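Local atomic coordinates of conjugal transfer protein (Escherichia coli, PDB entry 5I97), a protein that probably serves as the VirB8-type inner-membrane component of the pKM101 type IV secretion system, which transfers DNA in conjugation. Residues Thr35-Val49 with Leu78-Ile92. Residues are numbered along the deposited sequence; the frame is centred on the assembly and turned at random.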
# COMPACT_ATOMS: atom_id res chain seq x y z
N THR A 35 15.93 10.52 -6.12
CA THR A 35 14.58 9.99 -6.01
C THR A 35 14.24 9.73 -4.54
O THR A 35 13.11 9.93 -4.13
CB THR A 35 14.37 8.70 -6.86
OG1 THR A 35 15.37 7.74 -6.55
CG2 THR A 35 14.42 9.01 -8.34
N GLN A 36 15.22 9.29 -3.75
CA GLN A 36 15.03 9.09 -2.31
C GLN A 36 14.66 10.39 -1.63
O GLN A 36 13.82 10.42 -0.75
CB GLN A 36 16.31 8.56 -1.66
CG GLN A 36 16.57 7.10 -1.90
CD GLN A 36 15.57 6.25 -1.20
OE1 GLN A 36 14.77 5.57 -1.83
NE2 GLN A 36 15.61 6.25 0.13
N TYR A 37 15.30 11.46 -2.07
CA TYR A 37 15.06 12.76 -1.48
C TYR A 37 13.63 13.20 -1.75
O TYR A 37 12.94 13.63 -0.83
CB TYR A 37 16.06 13.78 -2.01
CG TYR A 37 15.97 15.14 -1.37
CD1 TYR A 37 16.68 15.43 -0.22
CD2 TYR A 37 15.17 16.13 -1.91
CE1 TYR A 37 16.61 16.69 0.38
CE2 TYR A 37 15.09 17.39 -1.34
CZ TYR A 37 15.81 17.66 -0.19
OH TYR A 37 15.72 18.90 0.38
N VAL A 38 13.21 13.09 -3.00
CA VAL A 38 11.86 13.46 -3.38
C VAL A 38 10.84 12.60 -2.65
O VAL A 38 9.82 13.09 -2.17
CB VAL A 38 11.64 13.34 -4.89
CG1 VAL A 38 10.16 13.49 -5.25
CG2 VAL A 38 12.50 14.35 -5.62
N ILE A 39 11.10 11.31 -2.55
CA ILE A 39 10.19 10.43 -1.85
C ILE A 39 10.09 10.79 -0.37
O ILE A 39 8.99 10.83 0.18
CB ILE A 39 10.61 8.97 -2.03
CG1 ILE A 39 10.32 8.54 -3.47
CG2 ILE A 39 9.84 8.08 -1.10
CD1 ILE A 39 10.93 7.20 -3.84
N HIS A 40 11.22 11.08 0.27
CA HIS A 40 11.23 11.45 1.68
C HIS A 40 10.50 12.76 1.91
O HIS A 40 9.79 12.92 2.90
CB HIS A 40 12.66 11.60 2.20
CG HIS A 40 13.34 10.31 2.56
ND1 HIS A 40 12.77 9.37 3.40
CD2 HIS A 40 14.55 9.82 2.22
CE1 HIS A 40 13.60 8.36 3.55
NE2 HIS A 40 14.69 8.60 2.85
N ARG A 41 10.68 13.71 0.99
CA ARG A 41 10.20 15.06 1.19
C ARG A 41 8.74 15.27 0.77
O ARG A 41 8.01 16.00 1.43
CB ARG A 41 11.09 16.05 0.44
CG ARG A 41 10.63 17.47 0.50
CD ARG A 41 11.74 18.45 0.26
NE ARG A 41 11.25 19.82 0.30
CZ ARG A 41 12.01 20.90 0.39
NH1 ARG A 41 13.33 20.78 0.47
NH2 ARG A 41 11.46 22.09 0.40
N GLU A 42 8.32 14.60 -0.29
CA GLU A 42 6.99 14.84 -0.85
C GLU A 42 5.97 13.83 -0.35
O GLU A 42 4.78 14.00 -0.56
CB GLU A 42 7.04 14.82 -2.38
CG GLU A 42 7.97 15.87 -2.96
CD GLU A 42 7.57 17.27 -2.57
OE1 GLU A 42 6.36 17.52 -2.42
OE2 GLU A 42 8.48 18.11 -2.39
N SER A 43 6.44 12.79 0.31
CA SER A 43 5.52 11.85 0.93
C SER A 43 5.06 12.39 2.27
O SER A 43 5.72 13.23 2.88
CB SER A 43 6.16 10.49 1.15
OG SER A 43 6.65 9.93 -0.05
N TYR A 44 3.92 11.90 2.72
CA TYR A 44 3.52 12.09 4.09
C TYR A 44 2.96 10.80 4.66
O TYR A 44 1.94 10.28 4.21
CB TYR A 44 2.49 13.21 4.26
CG TYR A 44 2.16 13.40 5.71
CD1 TYR A 44 3.00 14.12 6.55
CD2 TYR A 44 1.03 12.81 6.27
CE1 TYR A 44 2.71 14.27 7.87
CE2 TYR A 44 0.74 12.96 7.60
CZ TYR A 44 1.58 13.69 8.40
OH TYR A 44 1.28 13.84 9.74
N ASP A 45 3.65 10.29 5.67
CA ASP A 45 3.18 9.15 6.41
C ASP A 45 3.57 9.34 7.87
O ASP A 45 4.76 9.40 8.19
CB ASP A 45 3.76 7.86 5.83
CG ASP A 45 3.29 6.63 6.53
OD1 ASP A 45 2.19 6.66 7.10
OD2 ASP A 45 4.00 5.61 6.48
N PHE A 46 2.57 9.42 8.74
CA PHE A 46 2.80 9.73 10.15
C PHE A 46 3.74 8.72 10.76
O PHE A 46 4.56 9.06 11.60
CB PHE A 46 1.50 9.77 10.95
CG PHE A 46 1.68 10.17 12.40
CD1 PHE A 46 2.07 11.46 12.74
CD2 PHE A 46 1.49 9.25 13.41
CE1 PHE A 46 2.24 11.82 14.06
CE2 PHE A 46 1.67 9.61 14.74
CZ PHE A 46 2.04 10.90 15.06
N TYR A 47 3.64 7.48 10.31
CA TYR A 47 4.44 6.43 10.91
C TYR A 47 5.89 6.50 10.47
O TYR A 47 6.75 5.88 11.09
CB TYR A 47 3.82 5.06 10.60
CG TYR A 47 2.45 4.88 11.24
CD1 TYR A 47 1.33 5.47 10.70
CD2 TYR A 47 2.29 4.14 12.41
CE1 TYR A 47 0.08 5.33 11.29
CE2 TYR A 47 1.05 3.98 13.01
CZ TYR A 47 -0.06 4.59 12.45
OH TYR A 47 -1.30 4.45 13.05
N SER A 48 6.20 7.30 9.45
CA SER A 48 7.61 7.42 9.04
C SER A 48 8.08 8.86 8.95
O SER A 48 9.20 9.12 8.49
CB SER A 48 7.84 6.74 7.70
OG SER A 48 7.20 7.44 6.65
N VAL A 49 7.24 9.80 9.37
CA VAL A 49 7.52 11.22 9.16
C VAL A 49 8.76 11.67 9.92
O VAL A 49 9.46 12.58 9.49
CB VAL A 49 6.31 12.11 9.55
CG1 VAL A 49 6.07 12.07 11.04
CG2 VAL A 49 6.52 13.53 9.07
N LEU A 78 3.08 20.54 10.54
CA LEU A 78 2.33 19.64 9.68
C LEU A 78 1.93 18.35 10.39
O LEU A 78 0.77 17.95 10.34
CB LEU A 78 3.15 19.30 8.43
CG LEU A 78 2.42 18.53 7.33
CD1 LEU A 78 1.34 19.39 6.70
CD2 LEU A 78 3.37 18.00 6.27
N ASP A 79 2.87 17.73 11.08
CA ASP A 79 2.58 16.47 11.75
C ASP A 79 1.66 16.68 12.96
O ASP A 79 0.92 15.77 13.34
CB ASP A 79 3.87 15.76 12.19
CG ASP A 79 4.72 16.60 13.09
OD1 ASP A 79 4.96 17.79 12.78
OD2 ASP A 79 5.14 16.09 14.15
N LYS A 80 1.68 17.87 13.54
CA LYS A 80 0.83 18.13 14.69
C LYS A 80 -0.60 18.38 14.24
O LYS A 80 -1.52 18.08 14.98
CB LYS A 80 1.33 19.34 15.49
CG LYS A 80 2.74 19.19 16.03
CD LYS A 80 3.15 20.39 16.88
CE LYS A 80 4.59 20.27 17.35
NZ LYS A 80 5.57 20.40 16.23
N VAL A 81 -0.77 18.84 13.01
CA VAL A 81 -2.11 19.11 12.52
C VAL A 81 -2.69 17.88 11.84
O VAL A 81 -3.79 17.46 12.18
CB VAL A 81 -2.11 20.28 11.51
CG1 VAL A 81 -3.48 20.41 10.86
CG2 VAL A 81 -1.71 21.57 12.18
N LEU A 82 -1.93 17.27 10.94
CA LEU A 82 -2.40 16.11 10.19
C LEU A 82 -2.41 14.84 11.03
O LEU A 82 -3.32 14.02 10.89
CB LEU A 82 -1.52 15.86 8.96
CG LEU A 82 -1.39 16.88 7.85
CD1 LEU A 82 -0.60 16.25 6.67
CD2 LEU A 82 -2.74 17.38 7.39
N GLY A 83 -1.38 14.65 11.84
CA GLY A 83 -1.23 13.41 12.57
C GLY A 83 -1.26 12.25 11.60
O GLY A 83 -0.55 12.23 10.59
N ASP A 84 -2.13 11.30 11.90
CA ASP A 84 -2.31 10.12 11.09
C ASP A 84 -3.64 10.16 10.36
O ASP A 84 -4.16 9.14 9.95
CB ASP A 84 -2.23 8.88 11.97
CG ASP A 84 -2.22 7.59 11.18
OD1 ASP A 84 -1.88 7.62 9.98
OD2 ASP A 84 -2.58 6.54 11.76
N SER A 85 -4.20 11.36 10.18
CA SER A 85 -5.50 11.50 9.54
C SER A 85 -5.45 11.24 8.04
O SER A 85 -6.46 10.88 7.44
CB SER A 85 -6.09 12.88 9.78
OG SER A 85 -5.35 13.88 9.14
N GLU A 86 -4.31 11.50 7.42
CA GLU A 86 -4.20 11.40 5.97
C GLU A 86 -2.81 10.95 5.61
O GLU A 86 -1.92 10.94 6.45
CB GLU A 86 -4.51 12.74 5.30
CG GLU A 86 -3.42 13.78 5.46
CD GLU A 86 -3.73 15.08 4.77
OE1 GLU A 86 -4.65 15.80 5.21
OE2 GLU A 86 -3.07 15.40 3.78
N THR A 87 -2.63 10.55 4.35
CA THR A 87 -1.33 10.11 3.88
C THR A 87 -1.11 10.49 2.41
O THR A 87 -2.06 10.61 1.64
CB THR A 87 -1.20 8.61 4.07
OG1 THR A 87 0.13 8.20 3.73
CG2 THR A 87 -2.21 7.86 3.21
N THR A 88 0.14 10.69 2.02
CA THR A 88 0.48 10.98 0.63
C THR A 88 1.66 10.15 0.14
O THR A 88 2.73 10.20 0.73
CB THR A 88 0.78 12.46 0.40
OG1 THR A 88 -0.43 13.22 0.52
CG2 THR A 88 1.32 12.67 -1.01
N ARG A 89 1.44 9.35 -0.90
CA ARG A 89 2.50 8.53 -1.47
C ARG A 89 3.03 9.13 -2.77
O ARG A 89 2.32 9.84 -3.49
CB ARG A 89 2.02 7.08 -1.68
CG ARG A 89 1.15 6.84 -2.91
CD ARG A 89 0.73 5.37 -2.96
NE ARG A 89 -0.23 5.08 -4.03
CZ ARG A 89 -1.55 5.16 -3.90
NH1 ARG A 89 -2.09 5.51 -2.74
NH2 ARG A 89 -2.32 4.87 -4.94
N VAL A 90 4.29 8.82 -3.06
CA VAL A 90 4.98 9.33 -4.25
C VAL A 90 5.28 8.25 -5.28
O VAL A 90 5.68 7.15 -4.94
CB VAL A 90 6.34 9.99 -3.87
CG1 VAL A 90 7.19 10.29 -5.11
CG2 VAL A 90 6.14 11.23 -3.02
N LYS A 91 5.04 8.59 -6.54
CA LYS A 91 5.46 7.79 -7.69
C LYS A 91 6.42 8.59 -8.56
O LYS A 91 6.05 9.63 -9.10
CB LYS A 91 4.24 7.36 -8.52
CG LYS A 91 4.55 6.36 -9.62
CD LYS A 91 5.33 5.16 -9.12
CE LYS A 91 5.33 4.09 -10.19
NZ LYS A 91 5.86 4.64 -11.46
N ILE A 92 7.67 8.14 -8.67
CA ILE A 92 8.62 8.77 -9.57
C ILE A 92 8.33 8.34 -11.01
O ILE A 92 8.28 7.16 -11.30
CB ILE A 92 10.08 8.39 -9.21
CG1 ILE A 92 10.38 8.75 -7.75
CG2 ILE A 92 11.06 9.09 -10.14
CD1 ILE A 92 10.37 10.23 -7.46
O HOH W 1 5.82 7.61 -0.84
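Tyr-44 extends its ring with CG opposite the backbone N (chi1 -178°), which carries the hydroxyl to the end of helix 78-82. There OH donates to Gly-83 O at 2.6 Å, in the carbonyl plane and on a lone pair. Leu-82, with CG turned beside its own backbone N (chi1 -61°), sets CD1 over the centre of one ring face, 3.7 Å from the centroid of the Tyr-44 ring, a CH-pi contact. The backbone of Tyr-44 forms an antiparallel hydrogen-bonded pair with Thr-88. Two donors grip Tyr-44 O: Thr-88 N (2.9 Å) and Thr-87 OG1 (2.8 Å). A leucine in place of Tyr-44 would probably leave Gly-83 O without this donor and Leu-82 CD1 without its aromatic face.

Farther along, helix 35-42 packs on strand 86-92. Ile-39 CG1 meets Val-90 CG1 at 3.9 Å, and Val-38 CG1 touches Ile-92 CD1. A water bridges Ser-43 OG and Val-90 N. At the other end, Tyr-47 OH donates to Asp-84 OD2 (2.8 Å) from above the carboxylate plane. Asp-84 OD1 makes a salt bridge with Arg-115; OD2 also hydrogen-bonds to His-101 of the second subunit.

The contact joins helix 27-42 to strand 86-98, an edge strand of this chain's antiparallel sheet, in the C-terminal, probably periplasmic, VirB8 domain (NTF2 clan). Methyl packing carries the helix 35-42 side; hydrogen bonds and one CH-pi contact carry the Tyr-44 end. Asp-84's partners probably stabilise its anion, and His-101 ties this corner to the second subunit.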